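Local coordinates for polysaccharide biosynthesis protein CapD (Bacillus thuringiensis HD-771, PDB 6BWC), which probably uses bound NADP to act on UDP-N-acetylglucosamine in an early step of CMP-pseudaminic acid biosynthesis, at residues T18-V27 and L207-I215. The protein carries 2 engineered substitutions. Numbering follows the deposited sequence.
Sequences TIGKSILSNV and LNQATMLTI. With NAP (NADP nicotinamide-adenine-dinucleotide phosphate), chain N.
The methyl CG2 of Thr-211 lies squarely over one face of the Asn-26 side-chain amide, 4.0 Å above CG. It also meets a second flat group, resting on the face of the peptide that joins Ser-22 to Ile-23, with the Ile-23 nitrogen 3.4 Å from CG2. Thr-211 reaches this corner because CG2 stands anti to its own backbone nitrogen. At the oxygen end of the amide, the sulfur of Met-212 approaches OD1 on a chain folded back at chi2 and chi3. ND2 donates to the Ser-22 carbonyl oxygen (2.9 Å), from above the carbonyl plane and through a bent bond of 133°. That oxygen also accepts from Ser-25 OG and the Asn-26 backbone nitrogen, and the side-chain bond helps fix the turn of the amide. On the same side of the amide as the threonine methyl, CD1 of Ile-215 rests against Asn-26 CB at 3.5 Å.

Ser-22 OG makes a weak hydrogen bond of 3.2 Å to Thr-211 OG1, the polar centre of an otherwise largely apolar interface. Leu-207 sends CD1 towards the first turn of helix 18-29, where it meets CG2 of Thr-18 at 3.6 Å and flanks Ile-19. That turn faces the cofactor: the backbone nitrogens of Thr-18 and Ile-19 donate to O1A and O1N of the NADP pyrophosphate, the latter over 2.9 Å and nearly straight at 172°. This is the helix-end grip on a dinucleotide characteristic of Rossmann folds, and the helix dipole probably favours it.

The segment axes pass 9.3 Å apart, crossing at -64°. Beneath them runs the central sheet: Ile-19 and Thr-214 both rest on Phe-169 of strand 163-169, Leu-24 packs on strand 34-39, and Leu-213 reaches strand 226-229.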
loop_
_atom_site.group_PDB
_atom_site.type_symbol
_atom_site.label_atom_id
_atom_site.label_comp_id
_atom_site.label_asym_id
_atom_site.label_seq_id
_atom_site.Cartn_x
_atom_site.Cartn_y
_atom_site.Cartn_z
ATOM N N THR C 18 24.801 -7.932 17.907
ATOM C CA THR C 18 26.030 -7.723 18.663
ATOM C C THR C 18 26.015 -6.417 19.469
ATOM O O THR C 18 26.248 -6.412 20.697
ATOM C CB THR C 18 27.247 -7.742 17.718
ATOM O OG1 THR C 18 27.401 -9.056 17.183
ATOM C CG2 THR C 18 28.552 -7.312 18.429
ATOM N N ILE C 19 25.732 -5.323 18.775
ATOM C CA ILE C 19 25.773 -4.006 19.391
ATOM C C ILE C 19 24.496 -3.706 20.186
ATOM O O ILE C 19 24.551 -3.064 21.241
ATOM C CB ILE C 19 26.117 -2.936 18.338
ATOM C CG1 ILE C 19 27.595 -3.101 17.954
ATOM C CG2 ILE C 19 25.858 -1.529 18.866
ATOM C CD1 ILE C 19 27.979 -2.508 16.632
ATOM N N GLY C 20 23.363 -4.199 19.699
ATOM C CA GLY C 20 22.094 -4.049 20.398
ATOM C C GLY C 20 21.991 -4.754 21.738
ATOM O O GLY C 20 21.402 -4.199 22.660
ATOM N N LYS C 21 22.540 -5.969 21.842
ATOM C CA LYS C 21 22.649 -6.649 23.134
ATOM C C LYS C 21 23.580 -5.912 24.090
ATOM O O LYS C 21 23.211 -5.666 25.248
ATOM C CB LYS C 21 23.161 -8.080 23.013
ATOM C CG LYS C 21 22.117 -9.124 22.629
ATOM C CD LYS C 21 22.463 -10.512 23.196
ATOM C CE LYS C 21 23.782 -11.102 22.690
ATOM N NZ LYS C 21 24.515 -11.799 23.790
ATOM N N SER C 22 24.783 -5.560 23.639
ATOM C CA SER C 22 25.718 -4.865 24.537
ATOM C C SER C 22 25.082 -3.576 25.099
ATOM O O SER C 22 25.107 -3.369 26.312
ATOM C CB SER C 22 27.072 -4.574 23.872
ATOM O OG SER C 22 28.118 -4.614 24.831
ATOM N N ILE C 23 24.472 -2.755 24.234
ATOM C CA ILE C 23 23.683 -1.582 24.698
ATOM C C ILE C 23 22.616 -1.960 25.753
ATOM O O ILE C 23 22.452 -1.246 26.743
ATOM C CB ILE C 23 22.968 -0.838 23.538
ATOM C CG1 ILE C 23 23.988 -0.184 22.594
ATOM C CG2 ILE C 23 22.015 0.240 24.082
ATOM C CD1 ILE C 23 23.414 0.229 21.248
ATOM N N LEU C 24 21.888 -3.057 25.507
ATOM C CA LEU C 24 20.832 -3.565 26.407
ATOM C C LEU C 24 21.317 -3.742 27.824
ATOM O O LEU C 24 20.719 -3.198 28.752
ATOM C CB LEU C 24 20.286 -4.916 25.906
ATOM C CG LEU C 24 19.311 -5.694 26.780
ATOM C CD1 LEU C 24 18.226 -4.761 27.302
ATOM C CD2 LEU C 24 18.702 -6.846 25.998
ATOM N N SER C 25 22.388 -4.513 27.978
ATOM C CA SER C 25 22.939 -4.779 29.298
ATOM C C SER C 25 23.559 -3.517 29.930
ATOM O O SER C 25 23.506 -3.348 31.145
ATOM C CB SER C 25 23.938 -5.936 29.251
ATOM O OG SER C 25 24.870 -5.751 28.207
ATOM N N ASN C 26 24.095 -2.607 29.128
ATOM C CA ASN C 26 24.693 -1.397 29.694
ATOM C C ASN C 26 23.598 -0.483 30.182
ATOM O O ASN C 26 23.685 0.018 31.291
ATOM C CB ASN C 26 25.644 -0.687 28.714
ATOM C CG ASN C 26 27.037 -1.364 28.630
ATOM O OD1 ASN C 26 28.056 -0.731 28.898
ATOM N ND2 ASN C 26 27.076 -2.647 28.246
ATOM N N VAL C 27 22.552 -0.322 29.372
ATOM C CA VAL C 27 21.367 0.452 29.756
ATOM C C VAL C 27 20.670 -0.174 30.957
ATOM O O VAL C 27 20.111 0.535 31.769
ATOM C CB VAL C 27 20.376 0.669 28.557
ATOM C CG1 VAL C 27 18.942 0.987 29.004
ATOM C CG2 VAL C 27 20.869 1.782 27.646
ATOM N N LEU C 207 33.749 -3.803 21.201
ATOM C CA LEU C 207 32.316 -3.801 21.424
ATOM C C LEU C 207 31.948 -2.708 22.400
ATOM O O LEU C 207 30.946 -2.045 22.193
ATOM C CB LEU C 207 31.887 -5.159 21.954
ATOM C CG LEU C 207 30.423 -5.452 22.229
ATOM C CD1 LEU C 207 29.539 -5.016 21.077
ATOM C CD2 LEU C 207 30.264 -6.950 22.472
ATOM N N ASN C 208 32.783 -2.510 23.433
ATOM C CA ASN C 208 32.564 -1.479 24.484
ATOM C C ASN C 208 32.836 -0.077 24.001
ATOM O O ASN C 208 32.196 0.863 24.431
ATOM C CB ASN C 208 33.457 -1.693 25.722
ATOM C CG ASN C 208 33.193 -3.009 26.415
ATOM O OD1 ASN C 208 33.871 -3.997 26.145
ATOM N ND2 ASN C 208 32.197 -3.043 27.282
ATOM N N GLN C 209 33.847 0.073 23.167
ATOM C CA GLN C 209 34.047 1.323 22.446
ATOM C C GLN C 209 32.776 1.707 21.635
ATOM O O GLN C 209 32.307 2.846 21.696
ATOM C CB GLN C 209 35.303 1.203 21.557
ATOM C CG GLN C 209 36.611 1.328 22.351
ATOM C CD GLN C 209 37.877 1.327 21.495
ATOM O OE1 GLN C 209 38.094 0.465 20.644
ATOM N NE2 GLN C 209 38.723 2.306 21.727
ATOM N N ALA C 210 32.215 0.728 20.924
ATOM C CA ALA C 210 30.987 0.898 20.134
ATOM C C ALA C 210 29.798 1.175 21.018
ATOM O O ALA C 210 29.064 2.117 20.792
ATOM C CB ALA C 210 30.722 -0.330 19.261
ATOM N N THR C 211 29.616 0.345 22.026
ATOM C CA THR C 211 28.542 0.542 23.003
ATOM C C THR C 211 28.576 1.942 23.700
ATOM O O THR C 211 27.541 2.637 23.744
ATOM C CB THR C 211 28.554 -0.585 24.064
ATOM O OG1 THR C 211 28.931 -1.824 23.457
ATOM C CG2 THR C 211 27.190 -0.753 24.693
ATOM N N MET C 212 29.747 2.348 24.205
ATOM C CA MET C 212 29.891 3.610 24.939
ATOM C C MET C 212 29.749 4.815 24.048
ATOM O O MET C 212 29.189 5.828 24.462
ATOM C CB MET C 212 31.226 3.692 25.693
ATOM C CG MET C 212 31.339 2.770 26.895
ATOM S SD MET C 212 29.850 2.688 27.925
ATOM C CE MET C 212 29.642 4.443 28.320
ATOM N N LEU C 213 30.255 4.707 22.828
ATOM C CA LEU C 213 30.089 5.765 21.830
ATOM C C LEU C 213 28.610 6.089 21.665
ATOM O O LEU C 213 28.205 7.238 21.819
ATOM C CB LEU C 213 30.708 5.334 20.487
ATOM C CG LEU C 213 30.680 6.361 19.342
ATOM C CD1 LEU C 213 31.399 7.646 19.757
ATOM C CD2 LEU C 213 31.246 5.835 18.014
ATOM N N THR C 214 27.815 5.050 21.392
ATOM C CA THR C 214 26.369 5.182 21.170
ATOM C C THR C 214 25.624 5.713 22.409
ATOM O O THR C 214 24.909 6.726 22.330
ATOM C CB THR C 214 25.721 3.842 20.727
ATOM O OG1 THR C 214 26.616 3.087 19.891
ATOM C CG2 THR C 214 24.415 4.102 19.956
ATOM N N ILE C 215 25.813 5.044 23.544
ATOM C CA ILE C 215 25.241 5.502 24.816
ATOM C C ILE C 215 25.615 6.978 25.160
ATOM O O ILE C 215 24.722 7.755 25.544
ATOM C CB ILE C 215 25.563 4.494 25.949
ATOM C CG1 ILE C 215 24.632 3.300 25.841
ATOM C CG2 ILE C 215 25.405 5.115 27.327
ATOM C CD1 ILE C 215 25.097 2.087 26.605
HETATM P PA NAP N . 23.835 -7.482 13.817
HETATM O O1A NAP N . 24.499 -8.357 14.843
HETATM O O2A NAP N . 23.527 -8.116 12.504
HETATM O O5B NAP N . 22.512 -6.835 14.422
HETATM C C5B NAP N . 21.413 -6.531 13.559
HETATM C C4B NAP N . 20.144 -6.379 14.392
HETATM O O4B NAP N . 19.042 -5.882 13.634
HETATM C C3B NAP N . 19.693 -7.724 14.895
HETATM O O3B NAP N . 19.076 -7.449 16.150
HETATM C C2B NAP N . 18.717 -8.176 13.840
HETATM O O2B NAP N . 17.910 -9.199 14.385
HETATM C C1B NAP N . 18.005 -6.864 13.512
HETATM N N9A NAP N . 17.347 -6.664 12.176
HETATM C C8A NAP N . 17.813 -6.898 10.914
HETATM N N7A NAP N . 16.898 -6.542 9.949
HETATM C C5A NAP N . 15.825 -6.060 10.601
HETATM C C6A NAP N . 14.490 -5.513 10.252
HETATM N N6A NAP N . 14.084 -5.389 8.981
HETATM N N1A NAP N . 13.673 -5.124 11.245
HETATM C C2A NAP N . 14.017 -5.224 12.541
HETATM N N3A NAP N . 15.200 -5.715 12.940
HETATM C C4A NAP N . 16.130 -6.139 12.048
HETATM O O3 NAP N . 24.663 -6.123 13.542
HETATM P PN NAP N . 25.648 -5.331 14.557
HETATM O O1N NAP N . 25.117 -5.334 15.983
HETATM O O2N NAP N . 27.058 -5.743 14.266
HETATM O O5D NAP N . 25.581 -3.858 13.962
HETATM C C5D NAP N . 24.563 -2.993 14.399
HETATM C C4D NAP N . 24.608 -1.691 13.606
HETATM O O4D NAP N . 25.966 -1.233 13.591
HETATM C C3D NAP N . 24.135 -1.718 12.141
HETATM O O3D NAP N . 23.255 -0.612 11.929
HETATM C C2D NAP N . 25.388 -1.559 11.312
HETATM O O2D NAP N . 25.164 -0.818 10.109
HETATM C C1D NAP N . 26.308 -0.802 12.269
HETATM N N1N NAP N . 27.744 -1.008 12.042
HETATM C C2N NAP N . 28.281 -2.186 12.401
HETATM C C3N NAP N . 29.620 -2.492 12.239
HETATM C C7N NAP N . 30.204 -3.811 12.608
HETATM O O7N NAP N . 31.362 -4.050 12.258
HETATM N N7N NAP N . 29.499 -4.731 13.271
HETATM C C4N NAP N . 30.527 -1.456 11.681
HETATM C C5N NAP N . 29.836 -0.215 11.315
HETATM C C6N NAP N . 28.482 -0.024 11.529
HETATM P P2B NAP N . 17.044 -10.182 13.445
HETATM O O1X NAP N . 16.659 -11.224 14.478
HETATM O O2X NAP N . 15.836 -9.383 13.006
HETATM O O3X NAP N . 17.970 -10.646 12.296
#